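PDB 1VDW: hypothetical protein PH1897 from Pyrococcus horikoshii, which probably catalyses the magnesium-dependent hydrolysis of fructose 1,6-bisphosphate to fructose 6-phosphate and phosphate, as a homodimeric member of the inositol monophosphatase superfamily. Local coordinates for residues Pro111-Ile116 / Glu126-Lys131; Ala180-Gly185 / Val207-Ala212. All blocks are in the same frame, centred on the assembly; numbering follows the deposited sequence.

Interaction 1 of 2, residues Pro111-Ile116 / Glu126-Lys131; sequences PIYAFI and EGIPGK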
ATOM      1  N   PRO A 111      11.323 -25.415  10.075  1.00 18.86           N
ATOM      2  CA  PRO A 111      11.606 -23.979  10.128  1.00 17.32           C
ATOM      3  C   PRO A 111      12.098 -23.559  11.514  1.00 15.80           C
ATOM      4  O   PRO A 111      11.455 -23.837  12.531  1.00 16.97           O
ATOM      5  CB  PRO A 111      10.272 -23.342   9.746  1.00 17.87           C
ATOM      6  CG  PRO A 111       9.261 -24.346  10.203  1.00 19.31           C
ATOM      7  CD  PRO A 111       9.879 -25.698  10.089  1.00 19.70           C
ATOM      8  N   ILE A 112      13.262 -22.917  11.558  1.00 15.33           N
ATOM      9  CA  ILE A 112      13.834 -22.491  12.830  1.00 14.93           C
ATOM     10  C   ILE A 112      13.955 -20.982  12.982  1.00 13.50           C
ATOM     11  O   ILE A 112      14.121 -20.485  14.092  1.00 14.52           O
ATOM     12  CB  ILE A 112      15.229 -23.121  13.055  1.00 14.68           C
ATOM     13  CG1 ILE A 112      16.157 -22.773  11.888  1.00 16.87           C
ATOM     14  CG2 ILE A 112      15.094 -24.634  13.199  1.00 15.89           C
ATOM     15  CD1 ILE A 112      17.605 -23.151  12.122  1.00 19.82           C
ATOM     16  N   TYR A 113      13.855 -20.255  11.874  1.00 12.93           N
ATOM     17  CA  TYR A 113      13.969 -18.804  11.919  1.00 12.34           C
ATOM     18  C   TYR A 113      13.543 -18.199  10.596  1.00 11.05           C
ATOM     19  O   TYR A 113      13.761 -18.779   9.536  1.00 12.69           O
ATOM     20  CB  TYR A 113      15.420 -18.405  12.201  1.00 12.26           C
ATOM     21  CG  TYR A 113      15.676 -16.916  12.194  1.00 10.60           C
ATOM     22  CD1 TYR A 113      15.192 -16.102  13.213  1.00 12.75           C
ATOM     23  CD2 TYR A 113      16.413 -16.327  11.173  1.00 12.38           C
ATOM     24  CE1 TYR A 113      15.441 -14.730  13.214  1.00 12.25           C
ATOM     25  CE2 TYR A 113      16.667 -14.963  11.162  1.00 12.72           C
ATOM     26  CZ  TYR A 113      16.180 -14.172  12.185  1.00 12.42           C
ATOM     27  OH  TYR A 113      16.443 -12.821  12.173  1.00 13.04           O
ATOM     28  N   ALA A 114      12.933 -17.025  10.670  1.00 10.58           N
ATOM     29  CA  ALA A 114      12.523 -16.312   9.478  1.00  9.98           C
ATOM     30  C   ALA A 114      12.501 -14.831   9.789  1.00  9.91           C
ATOM     31  O   ALA A 114      12.277 -14.425  10.935  1.00 10.08           O
ATOM     32  CB  ALA A 114      11.139 -16.764   9.031  1.00 11.14           C
ATOM     33  N   PHE A 115      12.772 -14.016   8.779  1.00  8.63           N
ATOM     34  CA  PHE A 115      12.709 -12.581   8.974  1.00  8.53           C
ATOM     35  C   PHE A 115      12.218 -11.919   7.708  1.00  8.55           C
ATOM     36  O   PHE A 115      12.349 -12.451   6.601  1.00  8.52           O
ATOM     37  CB  PHE A 115      14.074 -11.992   9.405  1.00  9.22           C
ATOM     38  CG  PHE A 115      15.060 -11.787   8.281  1.00  9.30           C
ATOM     39  CD1 PHE A 115      15.016 -10.639   7.491  1.00 11.39           C
ATOM     40  CD2 PHE A 115      16.066 -12.717   8.047  1.00 11.26           C
ATOM     41  CE1 PHE A 115      15.966 -10.422   6.488  1.00 12.62           C
ATOM     42  CE2 PHE A 115      17.016 -12.506   7.048  1.00 12.35           C
ATOM     43  CZ  PHE A 115      16.966 -11.357   6.271  1.00 12.37           C
ATOM     44  N   ILE A 116      11.593 -10.770   7.907  1.00  7.80           N
ATOM     45  CA  ILE A 116      11.107  -9.943   6.819  1.00  8.02           C
ATOM     46  C   ILE A 116      11.577  -8.542   7.176  1.00  7.47           C
ATOM     47  O   ILE A 116      11.310  -8.048   8.273  1.00  8.62           O
ATOM     48  CB  ILE A 116       9.562  -9.962   6.713  1.00  7.56           C
ATOM     49  CG1 ILE A 116       9.104 -11.326   6.190  1.00  8.43           C
ATOM     50  CG2 ILE A 116       9.075  -8.843   5.776  1.00  8.74           C
ATOM     51  CD1 ILE A 116       7.601 -11.548   6.268  1.00  9.98           C
ATOM     52  N   GLU A 126      10.686 -10.753  12.861  1.00  9.20           N
ATOM     53  CA  GLU A 126      11.354 -12.030  13.045  1.00  9.72           C
ATOM     54  C   GLU A 126      10.389 -13.065  13.590  1.00  9.83           C
ATOM     55  O   GLU A 126       9.515 -12.760  14.401  1.00 10.47           O
ATOM     56  CB  GLU A 126      12.537 -11.890  14.006  1.00 10.55           C
ATOM     57  CG  GLU A 126      13.633 -10.972  13.511  1.00 11.66           C
ATOM     58  CD  GLU A 126      14.745 -10.820  14.526  1.00 13.34           C
ATOM     59  OE1 GLU A 126      15.793 -11.487  14.376  1.00 13.62           O
ATOM     60  OE2 GLU A 126      14.556 -10.044  15.481  1.00 13.90           O
ATOM     61  N   GLY A 127      10.557 -14.296  13.128  1.00 10.62           N
ATOM     62  CA  GLY A 127       9.724 -15.386  13.585  1.00 11.40           C
ATOM     63  C   GLY A 127      10.636 -16.485  14.079  1.00 12.09           C
ATOM     64  O   GLY A 127      11.527 -16.936  13.359  1.00 12.19           O
ATOM     65  N   ILE A 128      10.430 -16.893  15.325  1.00 12.95           N
ATOM     66  CA  ILE A 128      11.235 -17.945  15.925  1.00 14.49           C
ATOM     67  C   ILE A 128      10.281 -18.998  16.463  1.00 13.58           C
ATOM     68  O   ILE A 128       9.739 -18.856  17.559  1.00 14.23           O
ATOM     69  CB  ILE A 128      12.093 -17.400  17.083  1.00 14.90           C
ATOM     70  CG1 ILE A 128      12.928 -16.213  16.594  1.00 15.84           C
ATOM     71  CG2 ILE A 128      12.993 -18.508  17.624  1.00 15.69           C
ATOM     72  CD1 ILE A 128      13.685 -15.483  17.695  1.00 18.14           C
ATOM     73  N   PRO A 129      10.041 -20.060  15.679  1.00 14.22           N
ATOM     74  CA  PRO A 129       9.135 -21.127  16.109  1.00 15.74           C
ATOM     75  C   PRO A 129       9.505 -21.646  17.493  1.00 16.93           C
ATOM     76  O   PRO A 129      10.669 -21.945  17.765  1.00 18.04           O
ATOM     77  CB  PRO A 129       9.308 -22.179  15.020  1.00 15.79           C
ATOM     78  CG  PRO A 129       9.567 -21.338  13.798  1.00 15.54           C
ATOM     79  CD  PRO A 129      10.554 -20.324  14.321  1.00 15.49           C
ATOM     80  N   GLY A 130       8.510 -21.733  18.367  1.00 17.60           N
ATOM     81  CA  GLY A 130       8.762 -22.216  19.710  1.00 17.90           C
ATOM     82  C   GLY A 130       9.119 -21.108  20.681  1.00 19.11           C
ATOM     83  O   GLY A 130       9.271 -21.354  21.877  1.00 20.13           O
ATOM     84  N   LYS A 131       9.263 -19.886  20.176  1.00 18.17           N
ATOM     85  CA  LYS A 131       9.593 -18.760  21.037  1.00 18.83           C
ATOM     86  C   LYS A 131       8.621 -17.608  20.820  1.00 19.09           C
ATOM     87  O   LYS A 131       8.011 -17.114  21.769  1.00 20.37           O
ATOM     88  CB  LYS A 131      11.025 -18.283  20.787  1.00 19.46           C
ATOM     89  CG  LYS A 131      11.453 -17.177  21.741  1.00 22.80           C
ATOM     90  CD  LYS A 131      12.891 -16.758  21.521  1.00 24.60           C
ATOM     91  CE  LYS A 131      13.281 -15.638  22.475  1.00 25.84           C
ATOM     92  NZ  LYS A 131      13.111 -16.027  23.902  1.00 28.25           N
TER
HETATM   93  O   HOH W   1      13.481 -22.015  16.235  1.00 26.05           O
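The Tyr113 ring meets Glu126 and Ile128 at its edge, not over a face: Glu126 OE1 lies in the ring plane beyond the hydroxyl, and CG1 of Ile128 stands 4.1 Å from CD1. The side chain leaves the backbone pointing away from segment 126-131, but a chi1 of 177°, which sets CG beside the carbonyl carbon, lets the hydroxyl end come back to the carboxylate. Tyr113 OH donates to Glu126 OE1 over 2.7 Å, and OE1 accepts through its anti lone pair, the one directed away from OE2; the ring and carboxylate planes stand nearly perpendicular, 86° apart. Helix 3-20 also packs on the tyrosine, through Trp6, Arg7 and Ala10, and Arg7 forms a salt bridge with OE2 of the same glutamate.

Beneath the side chains the strands run antiparallel. Ala114 and Gly127 form the hydrogen-bonded pair, with Gly127 N to Ala114 O at 2.8 Å and Ala114 N to Gly127 O at 3.0 Å. Beyond Ile128 the pairing gives way to proline packing: CG of Pro129 rests 3.4 Å from Pro111 O, while a water bridges Ile112 O and Pro129 O. On the far side of strand 110-118, Ile112 and Tyr113 both face Ile105 in a classic beta bulge.

A phenylalanine in place of Tyr113 would probably leave Glu126 OE1 without this donor and its carboxylate less firmly oriented toward Arg7. The glutamate is thus shared between a neutral hydroxyl and a cation, an arrangement that would be expected to favour its ionised form in the buried setting and that ties the hairpin to helix 3-20.

Interaction 2 of 2, residues Ala180-Gly185 / Val207-Ala212; sequences AYLARG and VIAREA
Ala183 presents its methyl group directly to the opposing helix, where CB sits 3.8 Å from CG2 of Ile208 and equally near the backbone CA of Ala209. The methyl therefore rests against main chain as well as side chain, and the CA atoms of Ala183 and Ala209 come within 4.3 Å of each other. Ile208 supplies its short branch: CG2 is anti to the backbone N and turned to Ala183, while CG1 (chi1 -66°) leads elsewhere, toward the sheet. One turn further on, Ala212 CB approaches Ala183 O to 3.3 Å and also packs on the Ala183 methyl. At the margin, CD2 of Leu182 reaches CB of Ala209 at 4.4 Å, although the side chain of Leu182 sets off alongside the other helix, and only its end comes nearer.

Small residues are what permit this proximity. The axes of the two short helical segments pass 8.3 Å apart and run nearly parallel, at 14°, and the interface is wholly apolar in its side chains.

Polar partners surround this apolar patch. Ile208 O accepts a hydrogen bond from Ser133 OG, Arg184 NE bonds to Tyr125 OH, and Arg184 NH1 reaches Asn94 O of the second subunit. Gly185, with a positive phi of 91°, leaves the helical conformation in a Schellman motif just beyond the contact.

Close, nearly parallel helices meeting through alanines and lying against a beta-sheet fit the layered alpha/beta architecture of the inositol monophosphatase superfamily: here helices 175-184 and 199-211 pack side by side, with Ile208 touching Ile116 of strand 110-118.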
ATOM      1  N   ALA A 180       3.201 -10.066   7.240  1.00  7.94           N
ATOM      2  CA  ALA A 180       3.822  -9.470   8.419  1.00  8.42           C
ATOM      3  C   ALA A 180       2.805  -8.562   9.118  1.00  8.08           C
ATOM      4  O   ALA A 180       2.764  -8.489  10.348  1.00  8.33           O
ATOM      5  CB  ALA A 180       5.058  -8.667   8.018  1.00  9.66           C
ATOM      6  N   TYR A 181       1.997  -7.858   8.329  1.00  7.69           N
ATOM      7  CA  TYR A 181       0.984  -6.972   8.890  1.00  7.85           C
ATOM      8  C   TYR A 181      -0.046  -7.798   9.648  1.00  8.67           C
ATOM      9  O   TYR A 181      -0.512  -7.393  10.713  1.00  9.29           O
ATOM     10  CB  TYR A 181       0.301  -6.157   7.791  1.00  8.78           C
ATOM     11  CG  TYR A 181       1.160  -5.072   7.167  1.00  8.80           C
ATOM     12  CD1 TYR A 181       2.442  -4.782   7.643  1.00  9.81           C
ATOM     13  CD2 TYR A 181       0.682  -4.339   6.083  1.00  9.06           C
ATOM     14  CE1 TYR A 181       3.228  -3.787   7.045  1.00  9.27           C
ATOM     15  CE2 TYR A 181       1.454  -3.352   5.483  1.00 10.50           C
ATOM     16  CZ  TYR A 181       2.721  -3.082   5.967  1.00  9.85           C
ATOM     17  OH  TYR A 181       3.468  -2.111   5.342  1.00 11.39           O
ATOM     18  N   LEU A 182      -0.412  -8.949   9.091  1.00  8.79           N
ATOM     19  CA  LEU A 182      -1.346  -9.842   9.766  1.00  9.27           C
ATOM     20  C   LEU A 182      -0.722 -10.279  11.096  1.00  9.26           C
ATOM     21  O   LEU A 182      -1.383 -10.287  12.139  1.00 10.36           O
ATOM     22  CB  LEU A 182      -1.607 -11.071   8.896  1.00  9.00           C
ATOM     23  CG  LEU A 182      -2.333 -12.250   9.551  1.00 10.19           C
ATOM     24  CD1 LEU A 182      -3.746 -11.849   9.942  1.00 12.77           C
ATOM     25  CD2 LEU A 182      -2.346 -13.421   8.581  1.00 10.90           C
ATOM     26  N   ALA A 183       0.565 -10.609  11.051  1.00  8.90           N
ATOM     27  CA  ALA A 183       1.284 -11.074  12.227  1.00  8.86           C
ATOM     28  C   ALA A 183       1.312 -10.086  13.383  1.00 10.78           C
ATOM     29  O   ALA A 183       1.326 -10.494  14.546  1.00 11.55           O
ATOM     30  CB  ALA A 183       2.706 -11.458  11.843  1.00  9.49           C
ATOM     31  N   ARG A 184       1.327  -8.789  13.088  1.00 10.46           N
ATOM     32  CA  ARG A 184       1.375  -7.815  14.174  1.00 10.82           C
ATOM     33  C   ARG A 184       0.040  -7.146  14.473  1.00 11.87           C
ATOM     34  O   ARG A 184      -0.033  -6.241  15.303  1.00 13.20           O
ATOM     35  CB  ARG A 184       2.455  -6.756  13.915  1.00 11.66           C
ATOM     36  CG  ARG A 184       2.202  -5.837  12.740  1.00 10.80           C
ATOM     37  CD  ARG A 184       3.281  -4.756  12.663  1.00 12.27           C
ATOM     38  NE  ARG A 184       3.115  -3.906  11.488  1.00 12.68           N
ATOM     39  CZ  ARG A 184       2.203  -2.945  11.377  1.00 11.84           C
ATOM     40  NH1 ARG A 184       1.373  -2.692  12.377  1.00 12.23           N
ATOM     41  NH2 ARG A 184       2.095  -2.264  10.247  1.00 12.66           N
ATOM     42  N   GLY A 185      -1.012  -7.578  13.789  1.00 10.40           N
ATOM     43  CA  GLY A 185      -2.334  -7.032  14.052  1.00 10.99           C
ATOM     44  C   GLY A 185      -2.817  -5.831  13.260  1.00 10.70           C
ATOM     45  O   GLY A 185      -3.695  -5.102  13.728  1.00 12.53           O
ATOM     46  N   VAL A 207       5.815 -18.414   8.387  1.00  9.80           N
ATOM     47  CA  VAL A 207       6.463 -18.748   9.652  1.00 10.96           C
ATOM     48  C   VAL A 207       6.195 -17.665  10.694  1.00 10.34           C
ATOM     49  O   VAL A 207       5.829 -17.954  11.833  1.00 10.94           O
ATOM     50  CB  VAL A 207       7.994 -18.900   9.483  1.00 10.56           C
ATOM     51  CG1 VAL A 207       8.667 -19.018  10.849  1.00 12.92           C
ATOM     52  CG2 VAL A 207       8.308 -20.132   8.651  1.00 12.82           C
ATOM     53  N   ILE A 208       6.359 -16.410  10.296  1.00  9.21           N
ATOM     54  CA  ILE A 208       6.150 -15.310  11.217  1.00 10.20           C
ATOM     55  C   ILE A 208       4.693 -15.161  11.644  1.00  9.47           C
ATOM     56  O   ILE A 208       4.407 -14.993  12.832  1.00 10.47           O
ATOM     57  CB  ILE A 208       6.689 -14.002  10.598  1.00  9.26           C
ATOM     58  CG1 ILE A 208       8.213 -14.108  10.472  1.00 10.12           C
ATOM     59  CG2 ILE A 208       6.293 -12.798  11.443  1.00 10.95           C
ATOM     60  CD1 ILE A 208       8.843 -13.037   9.613  1.00  9.71           C
ATOM     61  N   ALA A 209       3.771 -15.235  10.690  1.00  9.53           N
ATOM     62  CA  ALA A 209       2.359 -15.106  11.020  1.00  9.89           C
ATOM     63  C   ALA A 209       1.896 -16.262  11.903  1.00 10.71           C
ATOM     64  O   ALA A 209       1.168 -16.051  12.870  1.00 10.99           O
ATOM     65  CB  ALA A 209       1.528 -15.046   9.742  1.00 10.49           C
ATOM     66  N   ARG A 210       2.326 -17.479  11.587  1.00 11.23           N
ATOM     67  CA  ARG A 210       1.927 -18.626  12.391  1.00 12.71           C
ATOM     68  C   ARG A 210       2.392 -18.512  13.831  1.00 12.43           C
ATOM     69  O   ARG A 210       1.612 -18.731  14.754  1.00 12.46           O
ATOM     70  CB  ARG A 210       2.458 -19.922  11.788  1.00 13.40           C
ATOM     71  CG  ARG A 210       1.579 -20.462  10.701  1.00 16.20           C
ATOM     72  CD  ARG A 210       2.161 -21.697  10.062  1.00 18.69           C
ATOM     73  NE  ARG A 210       1.158 -22.333   9.218  1.00 19.50           N
ATOM     74  CZ  ARG A 210       1.426 -23.216   8.265  1.00 20.23           C
ATOM     75  NH1 ARG A 210       2.679 -23.579   8.022  1.00 19.24           N
ATOM     76  NH2 ARG A 210       0.436 -23.727   7.547  1.00 20.85           N
ATOM     77  N   GLU A 211       3.657 -18.164  14.038  1.00 12.16           N
ATOM     78  CA  GLU A 211       4.155 -18.045  15.401  1.00 12.82           C
ATOM     79  C   GLU A 211       3.431 -16.926  16.144  1.00 13.23           C
ATOM     80  O   GLU A 211       3.324 -16.960  17.368  1.00 15.41           O
ATOM     81  CB  GLU A 211       5.668 -17.816  15.399  1.00 13.08           C
ATOM     82  CG  GLU A 211       6.316 -17.752  16.782  1.00 17.00           C
ATOM     83  CD  GLU A 211       5.994 -18.944  17.675  1.00 19.23           C
ATOM     84  OE1 GLU A 211       5.987 -20.093  17.184  1.00 19.54           O
ATOM     85  OE2 GLU A 211       5.765 -18.727  18.884  1.00 21.70           O
ATOM     86  N   ALA A 212       2.918 -15.948  15.400  1.00 11.51           N
ATOM     87  CA  ALA A 212       2.188 -14.830  15.991  1.00 11.65           C
ATOM     88  C   ALA A 212       0.739 -15.198  16.306  1.00 10.98           C
ATOM     89  O   ALA A 212      -0.008 -14.386  16.854  1.00 12.00           O
ATOM     90  CB  ALA A 212       2.232 -13.624  15.057  1.00 11.71           C
TER

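In the fold
Both contacts are buried, but they illustrate different ways of joining neighbours. Interaction 1 holds two adjacent strands of one hairpin and combines backbone bonds with a polar side-chain link; its partly exposed edge lies at Pro111, Ile112 and Pro129. Interaction 2 joins two helices, with 21 residues between the segments, mainly through alanine methyls and branched aliphatic side chains. Their centres lie 10 Å apart, and they meet where helix 199-211 rests on the large sheet: CG1 of Ile208 packs 3.5 Å from Gly127 N, and Glu211 OE1 probably bonds Gly130 N. Helix 199-211 is thus common ground, facing the hairpin on one flank and helix 175-184 on another, while helix 3-20 meets the hairpin at Tyr113, Phe115 and Glu126.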